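PDB 4FMH: VP1 from Merkel cell polyomavirus, which forms the disulfide-linked pentamers that build the icosahedral capsid and binds sialylated oligosaccharides, as needed for infection. Local coordinates for residues G162-T165 with I166-L170; G180-P183 with Q184-A187; S205-E208 with N209-Y212; P244-G248 with D249-I253. All coordinates share one frame; numbering follows the deposited sequence.

Interaction 1 (G162-T165 with I166-L170); sequences GPIT and IETVL
Thr165 and Thr168 meet at the start of the short helix 166-170, where they make one half of a capping box. Thr165 holds the N-cap position and Thr168 is the third residue of the helix. The nearly straight bond from Thr165 N to Thr168 OG1 (3.0 Å, 167°) satisfies the N-H of the cap. Thr168 OG1 bonds also to the hydroxyl of Thr158, which in turn bonds to Pro163 O, so Thr158 ties the loop to the helix start. The reciprocal half is missing: Thr165 OG1 makes no direct capping bond and works through water instead. With chi1 at 62°, OG1 sits between the backbone N and the carbonyl carbon. There it accepts a bond from water 1 at 2.7 Å, and this water accepts the N-H of Glu167. Val169 N gives Thr165 O a weak bond (3.4 Å), whereas the next bond along the helix, Leu170 N to Ile166 O, is firm at 2.9 Å. Ile164, whose carbonyl accepts from Trp200 NE1, crosses Thr168 at about a right angle. Its CG2 lies 4.0 Å from Thr168 CB and 4.3 Å from Val169 CG1.

Interaction 2 (G180-P183 with Q184-A187); sequences GLDP and QAKA
The backbone makes a type I beta turn from Asp182 to Ala185, closed by Ala185 N to Asp182 O at 2.9 Å, and passes through an inverse gamma turn centred on Ala185 before entering strand 186-189. An Asx turn is laid over the beta turn: Asp182 OD1 accepts Gln184 N at 3.0 Å. The Asp182 carboxylate reaches forward over the turn because its CG lies anti to the backbone N (chi1 171°), and the N-H meets OD1 from well above the carboxylate plane, 66° out of it. Asn178 ND2 holds the other oxygen, OD2, which fixes the rotation of the group. The Gln184 amide stands almost perpendicular to this carboxylate, at 88°, with its OE1 bonded to Arg172. Beyond the turn, Ala185 packs on Ile166 of helix 166-170. Tyr27 of a neighbouring subunit packs on Leu181 and Pro183, so the turn and the loop leading into it take part in a contact within the pentamer. Lys186 runs alongside the Pro183 carbonyl and bends at its last torsion, taking NZ to a salt bridge with Asp203 and a bond to Gln145 OE1; on the way its CE passes 3.2 Å from Pro183 O.

Interaction 3 (S205-E208 with N209-Y212); sequences SKNE and NSRY
Asn207 and Ser210 are the ends of a type I beta turn that leads into strand 210-217 of the VP1 jelly roll. Of the hydrogen bonds, the one closing the turn, Ser210 N to Asn207 O, is weak at 3.3 Å. Arg211 adds a side-chain tie: its chain bends back at chi2, and NH1 reaches both Glu208 O (3.2 Å) and Ser210 O (3.1 Å). Ser210 O lies in the guanidinium plane, but NH1 stands high above the plane of that carbonyl; Glu208 O is tilted somewhat from the guanidinium. NE is taken by Leu236 O, so bonds on two sides hold the group in position. A water-mediated link joins the side chains at the turn ends. Water 2 donates to Asn207 OD1 at 2.7 Å and accepts from Ser210 OG. Asn207 OD1 also accepts Asp143 N, and its ND2 donates to Asp203 O, which orients the amide. By van der Waals contact this amide crosses Tyr212 at about a right angle, its plane 71° from that of the ring. The Tyr212 hydroxyl bonds to Glu100 of a neighbouring subunit. Asn207 ND2 approaches the ring obliquely, 3.8 Å from Tyr212 CE2.

Interaction 4 (P244-G248 with D249-I253); sequences PLCKG and DGLFI
Cys246 and Leu251 face each other across a left-handed beta turn, Lys247 to Gly250, that brings the chain into strand 250-263 of the jelly roll. Its corners are Gly248 and Asp249, both with left-handed backbone angles (phi 59° and 58°), and it is closed by Gly250 N to Lys247 O at 3.2 Å; the bond from Asp249 N to Cys246 O is weak. Just before the turn, the Cys246 side chain points toward the backbone of 249-253. Its CB lies 3.2 Å from Gly250 O, a buried carbonyl oxygen for which the model offers no hydrogen-bond partner. The thiol, anti to the carbonyl carbon of its own residue (chi1 -62°), lies beside the same oxygen and against the leucine, with SG 3.7 Å from Leu251 CD1. Cys246 and Leu251 both pack on Leu282 of strand 269-287, which places this apolar pair against the neighbouring strand of the sheet. The two charged side chains of the turn leave this pair. Lys247 starts away from 249-253, and its NZ makes a salt bridge with Glu140. Asp249 packs by Trp92 and Met79. Its carboxylate is tied back to the loop through water 3, which donates to Asp249 OD1 at 2.8 Å and to Cys246 O at 2.7 Å.

Overall arrangement
The four contacts form two touching pairs. Interactions 1 and 2 lie 12 Å apart between centres, where helix 166-170 packs on the turn and the start of strand 186-189: Ile166 CG2 meets Ala185 CB at 3.9 Å. Interactions 3 and 4, also 12 Å apart, serve the large sheet and are joined by a probable hydrogen bond from Leu245 N to Asn209 OD1. Lys186, packing on Ser205, brings interaction 2 to interaction 3; both also touch a neighbouring subunit, unlike interactions 1 and 4. Interaction 3 is the most buried and rich in polar bonds, while the others are partly buried. One threonine hydroxyl, that of Thr168, accepts the N-cap N-H in interaction 1, a carboxylate fixes interaction 2, and interaction 4 adds an apolar sulfur contact.

Interaction 1 (G162-T165 with I166-L170)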
loop_
_atom_site.group_PDB
_atom_site.type_symbol
_atom_site.label_atom_id
_atom_site.label_comp_id
_atom_site.label_asym_id
_atom_site.label_seq_id
_atom_site.Cartn_x
_atom_site.Cartn_y
_atom_site.Cartn_z
ATOM N N GLY B 162 -9.909 20.526 -33.694
ATOM C CA GLY B 162 -9.134 20.083 -32.530
ATOM C C GLY B 162 -9.904 20.124 -31.220
ATOM O O GLY B 162 -11.063 20.532 -31.187
ATOM N N PRO B 163 -9.260 19.701 -30.121
ATOM C CA PRO B 163 -9.897 19.763 -28.806
ATOM C C PRO B 163 -9.890 21.186 -28.243
ATOM O O PRO B 163 -9.254 22.070 -28.810
ATOM C CB PRO B 163 -8.999 18.863 -27.956
ATOM C CG PRO B 163 -7.655 19.029 -28.554
ATOM C CD PRO B 163 -7.883 19.178 -30.039
ATOM N N ILE B 164 -10.591 21.398 -27.133
ATOM C CA ILE B 164 -10.541 22.676 -26.434
ATOM C C ILE B 164 -9.361 22.677 -25.465
ATOM O O ILE B 164 -9.284 21.835 -24.577
ATOM C CB ILE B 164 -11.865 22.979 -25.692
ATOM C CG1 ILE B 164 -12.996 23.181 -26.710
ATOM C CG2 ILE B 164 -11.717 24.228 -24.799
ATOM C CD1 ILE B 164 -14.348 22.771 -26.205
ATOM N N THR B 165 -8.442 23.620 -25.654
ATOM C CA THR B 165 -7.272 23.743 -24.782
ATOM C C THR B 165 -7.141 25.183 -24.276
ATOM O O THR B 165 -8.037 25.999 -24.490
ATOM C CB THR B 165 -5.969 23.267 -25.484
ATOM O OG1 THR B 165 -5.704 24.091 -26.625
ATOM C CG2 THR B 165 -6.084 21.801 -25.934
ATOM N N ILE B 166 -6.042 25.483 -23.586
ATOM C CA ILE B 166 -5.864 26.782 -22.942
ATOM C C ILE B 166 -5.874 27.936 -23.951
ATOM O O ILE B 166 -6.507 28.970 -23.713
ATOM C CB ILE B 166 -4.598 26.820 -22.041
ATOM C CG1 ILE B 166 -4.730 25.803 -20.892
ATOM C CG2 ILE B 166 -4.369 28.228 -21.480
ATOM C CD1 ILE B 166 -3.545 25.793 -19.902
ATOM N N GLU B 167 -5.184 27.759 -25.075
ATOM C CA GLU B 167 -5.187 28.774 -26.135
ATOM C C GLU B 167 -6.622 29.098 -26.590
ATOM O O GLU B 167 -6.944 30.258 -26.862
ATOM C CB GLU B 167 -4.307 28.342 -27.322
ATOM C CG GLU B 167 -4.165 29.413 -28.412
ATOM C CD GLU B 167 -3.036 29.138 -29.405
ATOM O OE1 GLU B 167 -2.236 28.198 -29.189
ATOM O OE2 GLU B 167 -2.957 29.876 -30.411
ATOM N N THR B 168 -7.472 28.073 -26.648
ATOM C CA THR B 168 -8.884 28.248 -26.989
ATOM C C THR B 168 -9.594 29.227 -26.047
ATOM O O THR B 168 -10.303 30.118 -26.502
ATOM C CB THR B 168 -9.656 26.904 -26.987
ATOM O OG1 THR B 168 -8.867 25.893 -27.627
ATOM C CG2 THR B 168 -11.004 27.051 -27.710
ATOM N N VAL B 169 -9.414 29.050 -24.738
ATOM C CA VAL B 169 -10.119 29.884 -23.761
ATOM C C VAL B 169 -9.500 31.275 -23.612
ATOM O O VAL B 169 -10.217 32.246 -23.360
ATOM C CB VAL B 169 -10.286 29.191 -22.371
ATOM C CG1 VAL B 169 -10.905 27.807 -22.532
ATOM C CG2 VAL B 169 -8.962 29.092 -21.638
ATOM N N LEU B 170 -8.180 31.370 -23.774
ATOM C CA LEU B 170 -7.480 32.650 -23.652
ATOM C C LEU B 170 -7.606 33.536 -24.900
ATOM O O LEU B 170 -7.469 34.765 -24.815
ATOM C CB LEU B 170 -5.999 32.438 -23.322
ATOM C CG LEU B 170 -5.577 31.829 -21.976
ATOM C CD1 LEU B 170 -4.050 31.840 -21.873
ATOM C CD2 LEU B 170 -6.200 32.560 -20.793
HETATM O O HOH W 1 -3.403 25.402 -26.076
#

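Interaction 2 (G180-P183 with Q184-A187)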
loop_
_atom_site.group_PDB
_atom_site.type_symbol
_atom_site.label_atom_id
_atom_site.label_comp_id
_atom_site.label_asym_id
_atom_site.label_seq_id
_atom_site.Cartn_x
_atom_site.Cartn_y
_atom_site.Cartn_z
ATOM N N GLY B 180 2.241 26.722 -14.529
ATOM C CA GLY B 180 1.724 26.833 -13.162
ATOM C C GLY B 180 0.231 27.121 -13.196
ATOM O O GLY B 180 -0.418 26.946 -14.232
ATOM N N LEU B 181 -0.321 27.553 -12.067
ATOM C CA LEU B 181 -1.741 27.897 -12.008
ATOM C C LEU B 181 -1.964 29.321 -12.510
ATOM O O LEU B 181 -1.554 30.289 -11.857
ATOM C CB LEU B 181 -2.298 27.726 -10.589
ATOM C CG LEU B 181 -3.823 27.588 -10.441
ATOM C CD1 LEU B 181 -4.177 27.125 -9.036
ATOM C CD2 LEU B 181 -4.569 28.893 -10.787
ATOM N N ASP B 182 -2.601 29.431 -13.677
ATOM C CA ASP B 182 -3.040 30.721 -14.228
ATOM C C ASP B 182 -4.561 30.799 -14.051
ATOM O O ASP B 182 -5.289 29.999 -14.630
ATOM C CB ASP B 182 -2.644 30.830 -15.706
ATOM C CG ASP B 182 -3.257 32.046 -16.424
ATOM O OD1 ASP B 182 -3.781 32.978 -15.782
ATOM O OD2 ASP B 182 -3.202 32.061 -17.673
ATOM N N PRO B 183 -5.039 31.749 -13.233
ATOM C CA PRO B 183 -6.476 31.868 -12.946
ATOM C C PRO B 183 -7.341 32.125 -14.189
ATOM O O PRO B 183 -8.541 31.867 -14.162
ATOM C CB PRO B 183 -6.551 33.068 -11.997
ATOM C CG PRO B 183 -5.186 33.199 -11.437
ATOM C CD PRO B 183 -4.255 32.774 -12.525
ATOM N N GLN B 184 -6.743 32.625 -15.264
ATOM C CA GLN B 184 -7.494 32.857 -16.497
ATOM C C GLN B 184 -7.712 31.574 -17.299
ATOM O O GLN B 184 -8.609 31.516 -18.143
ATOM C CB GLN B 184 -6.811 33.912 -17.361
ATOM C CG GLN B 184 -6.756 35.288 -16.724
ATOM C CD GLN B 184 -6.039 36.294 -17.597
ATOM O OE1 GLN B 184 -6.579 36.762 -18.601
ATOM N NE2 GLN B 184 -4.815 36.635 -17.217
ATOM N N ALA B 185 -6.899 30.549 -17.037
ATOM C CA ALA B 185 -6.998 29.278 -17.767
ATOM C C ALA B 185 -8.078 28.385 -17.167
ATOM O O ALA B 185 -7.781 27.392 -16.499
ATOM C CB ALA B 185 -5.640 28.555 -17.791
ATOM N N LYS B 186 -9.337 28.756 -17.393
ATOM C CA LYS B 186 -10.469 28.016 -16.836
ATOM C C LYS B 186 -11.474 27.636 -17.921
ATOM O O LYS B 186 -11.568 28.299 -18.958
ATOM C CB LYS B 186 -11.142 28.817 -15.718
ATOM C CG LYS B 186 -10.269 28.966 -14.468
ATOM C CD LYS B 186 -11.047 29.541 -13.293
ATOM C CE LYS B 186 -10.123 29.926 -12.148
ATOM N NZ LYS B 186 -9.514 28.745 -11.510
ATOM N N ALA B 187 -12.202 26.550 -17.687
ATOM C CA ALA B 187 -13.210 26.072 -18.632
ATOM C C ALA B 187 -14.246 25.238 -17.899
ATOM O O ALA B 187 -14.071 24.906 -16.724
ATOM C CB ALA B 187 -12.560 25.246 -19.742
#

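Interaction 3 (S205-E208 with N209-Y212)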
loop_
_atom_site.group_PDB
_atom_site.type_symbol
_atom_site.label_atom_id
_atom_site.label_comp_id
_atom_site.label_asym_id
_atom_site.label_seq_id
_atom_site.Cartn_x
_atom_site.Cartn_y
_atom_site.Cartn_z
ATOM N N SER B 205 -11.052 25.565 -6.778
ATOM C CA SER B 205 -11.540 26.865 -6.324
ATOM C C SER B 205 -13.019 27.059 -6.654
ATOM O O SER B 205 -13.649 28.012 -6.199
ATOM C CB SER B 205 -10.703 28.011 -6.913
ATOM O OG SER B 205 -10.978 28.210 -8.286
ATOM N N LYS B 206 -13.564 26.159 -7.466
ATOM C CA LYS B 206 -14.973 26.222 -7.819
ATOM C C LYS B 206 -15.610 24.888 -7.449
ATOM O O LYS B 206 -15.324 24.362 -6.366
ATOM C CB LYS B 206 -15.143 26.598 -9.294
ATOM C CG LYS B 206 -14.606 28.001 -9.607
ATOM C CD LYS B 206 -14.808 28.416 -11.056
ATOM C CE LYS B 206 -16.267 28.723 -11.346
ATOM N NZ LYS B 206 -16.473 29.117 -12.771
ATOM N N ASN B 207 -16.459 24.346 -8.322
ATOM C CA ASN B 207 -17.089 23.031 -8.104
ATOM C C ASN B 207 -17.828 22.864 -6.772
ATOM O O ASN B 207 -17.838 21.780 -6.187
ATOM C CB ASN B 207 -16.065 21.904 -8.310
ATOM C CG ASN B 207 -15.734 21.694 -9.764
ATOM O OD1 ASN B 207 -16.632 21.542 -10.591
ATOM N ND2 ASN B 207 -14.439 21.693 -10.095
ATOM N N GLU B 208 -18.460 23.941 -6.313
ATOM C CA GLU B 208 -19.262 23.913 -5.089
ATOM C C GLU B 208 -20.413 22.912 -5.223
ATOM O O GLU B 208 -20.809 22.275 -4.248
ATOM C CB GLU B 208 -19.806 25.314 -4.764
ATOM C CG GLU B 208 -18.740 26.341 -4.326
ATOM C CD GLU B 208 -18.129 27.166 -5.483
ATOM O OE1 GLU B 208 -17.377 28.123 -5.172
ATOM O OE2 GLU B 208 -18.388 26.880 -6.683
ATOM N N ASN B 209 -20.917 22.764 -6.446
ATOM C CA ASN B 209 -22.094 21.952 -6.733
ATOM C C ASN B 209 -21.761 20.644 -7.483
ATOM O O ASN B 209 -22.608 20.069 -8.175
ATOM C CB ASN B 209 -23.114 22.807 -7.497
ATOM C CG ASN B 209 -24.511 22.205 -7.499
ATOM O OD1 ASN B 209 -24.962 21.632 -6.505
ATOM N ND2 ASN B 209 -25.205 22.340 -8.623
ATOM N N SER B 210 -20.511 20.197 -7.337
ATOM C CA SER B 210 -20.045 18.899 -7.837
ATOM C C SER B 210 -19.227 18.187 -6.760
ATOM O O SER B 210 -18.709 18.825 -5.847
ATOM C CB SER B 210 -19.174 19.075 -9.083
ATOM O OG SER B 210 -19.918 19.572 -10.185
ATOM N N ARG B 211 -19.128 16.863 -6.878
ATOM C CA ARG B 211 -18.199 16.064 -6.089
ATOM C C ARG B 211 -17.297 15.325 -7.063
ATOM O O ARG B 211 -17.788 14.672 -7.990
ATOM C CB ARG B 211 -18.947 15.055 -5.206
ATOM C CG ARG B 211 -20.114 15.623 -4.403
ATOM C CD ARG B 211 -19.666 16.592 -3.311
ATOM N NE ARG B 211 -20.819 17.105 -2.567
ATOM C CZ ARG B 211 -21.430 18.271 -2.800
ATOM N NH1 ARG B 211 -21.002 19.095 -3.753
ATOM N NH2 ARG B 211 -22.477 18.620 -2.065
ATOM N N TYR B 212 -15.983 15.442 -6.887
ATOM C CA TYR B 212 -15.059 14.717 -7.760
ATOM C C TYR B 212 -13.994 13.990 -6.956
ATOM O O TYR B 212 -13.668 14.399 -5.837
ATOM C CB TYR B 212 -14.435 15.635 -8.820
ATOM C CG TYR B 212 -13.543 16.727 -8.288
ATOM C CD1 TYR B 212 -12.208 16.473 -7.947
ATOM C CD2 TYR B 212 -14.023 18.035 -8.159
ATOM C CE1 TYR B 212 -11.379 17.497 -7.458
ATOM C CE2 TYR B 212 -13.207 19.059 -7.684
ATOM C CZ TYR B 212 -11.891 18.784 -7.338
ATOM O OH TYR B 212 -11.093 19.805 -6.868
HETATM O O HOH W 2 -19.273 21.868 -11.069
#

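Interaction 4 (P244-G248 with D249-I253)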
loop_
_atom_site.group_PDB
_atom_site.type_symbol
_atom_site.label_atom_id
_atom_site.label_comp_id
_atom_site.label_asym_id
_atom_site.label_seq_id
_atom_site.Cartn_x
_atom_site.Cartn_y
_atom_site.Cartn_z
ATOM N N PRO B 244 -25.100 17.462 -4.516
ATOM C CA PRO B 244 -25.227 18.318 -5.704
ATOM C C PRO B 244 -26.694 18.523 -6.103
ATOM O O PRO B 244 -27.484 17.572 -6.085
ATOM C CB PRO B 244 -24.490 17.527 -6.780
ATOM C CG PRO B 244 -23.473 16.738 -6.009
ATOM C CD PRO B 244 -24.174 16.337 -4.748
ATOM N N LEU B 245 -27.043 19.763 -6.438
ATOM C CA LEU B 245 -28.414 20.111 -6.779
ATOM C C LEU B 245 -28.510 20.352 -8.281
ATOM O O LEU B 245 -27.799 21.196 -8.828
ATOM C CB LEU B 245 -28.869 21.340 -5.989
ATOM C CG LEU B 245 -28.888 21.210 -4.463
ATOM C CD1 LEU B 245 -29.031 22.583 -3.812
ATOM C CD2 LEU B 245 -29.997 20.273 -3.999
ATOM N N CYS B 246 -29.392 19.605 -8.935
ATOM C CA CYS B 246 -29.413 19.554 -10.394
ATOM C C CYS B 246 -30.138 20.732 -11.037
ATOM O O CYS B 246 -31.369 20.779 -11.085
ATOM C CB CYS B 246 -29.966 18.216 -10.870
ATOM S SG CYS B 246 -28.951 16.803 -10.332
ATOM N N LYS B 247 -29.347 21.681 -11.524
ATOM C CA LYS B 247 -29.864 22.890 -12.166
ATOM C C LYS B 247 -30.443 22.577 -13.545
ATOM O O LYS B 247 -29.852 21.818 -14.326
ATOM C CB LYS B 247 -28.770 23.962 -12.242
ATOM C CG LYS B 247 -28.460 24.578 -10.884
ATOM C CD LYS B 247 -27.150 25.338 -10.863
ATOM C CE LYS B 247 -26.907 25.922 -9.472
ATOM N NZ LYS B 247 -25.534 26.490 -9.322
ATOM N N GLY B 248 -31.615 23.143 -13.822
ATOM C CA GLY B 248 -32.332 22.872 -15.067
ATOM C C GLY B 248 -32.660 21.400 -15.250
ATOM O O GLY B 248 -32.789 20.926 -16.382
ATOM N N ASP B 249 -32.784 20.678 -14.134
ATOM C CA ASP B 249 -33.104 19.245 -14.131
ATOM C C ASP B 249 -32.084 18.405 -14.909
ATOM O O ASP B 249 -32.446 17.451 -15.602
ATOM C CB ASP B 249 -34.530 18.999 -14.649
ATOM C CG ASP B 249 -35.596 19.569 -13.725
ATOM O OD1 ASP B 249 -35.431 19.481 -12.487
ATOM O OD2 ASP B 249 -36.607 20.093 -14.237
ATOM N N GLY B 250 -30.812 18.778 -14.778
ATOM C CA GLY B 250 -29.713 18.091 -15.444
ATOM C C GLY B 250 -28.690 17.587 -14.447
ATOM O O GLY B 250 -28.274 18.321 -13.543
ATOM N N LEU B 251 -28.311 16.323 -14.610
ATOM C CA LEU B 251 -27.266 15.700 -13.818
ATOM C C LEU B 251 -26.037 15.499 -14.697
ATOM O O LEU B 251 -26.122 14.894 -15.768
ATOM C CB LEU B 251 -27.750 14.353 -13.265
ATOM C CG LEU B 251 -26.766 13.494 -12.458
ATOM C CD1 LEU B 251 -26.487 14.101 -11.102
ATOM C CD2 LEU B 251 -27.331 12.094 -12.295
ATOM N N PHE B 252 -24.905 16.019 -14.242
ATOM C CA PHE B 252 -23.668 15.928 -15.002
ATOM C C PHE B 252 -22.762 14.845 -14.447
ATOM O O PHE B 252 -22.460 14.824 -13.257
ATOM C CB PHE B 252 -22.949 17.274 -15.026
ATOM C CG PHE B 252 -23.522 18.243 -16.028
ATOM C CD1 PHE B 252 -24.666 18.976 -15.730
ATOM C CD2 PHE B 252 -22.926 18.405 -17.280
ATOM C CE1 PHE B 252 -25.212 19.879 -16.661
ATOM C CE2 PHE B 252 -23.461 19.307 -18.217
ATOM C CZ PHE B 252 -24.605 20.041 -17.902
ATOM N N ILE B 253 -22.355 13.938 -15.331
ATOM C CA ILE B 253 -21.503 12.807 -14.978
ATOM C C ILE B 253 -20.248 12.860 -15.838
ATOM O O ILE B 253 -20.338 12.883 -17.071
ATOM C CB ILE B 253 -22.252 11.472 -15.189
ATOM C CG1 ILE B 253 -23.626 11.539 -14.491
ATOM C CG2 ILE B 253 -21.370 10.281 -14.782
ATOM C CD1 ILE B 253 -23.982 10.372 -13.615
HETATM O O HOH W 3 -33.498 19.204 -10.502
#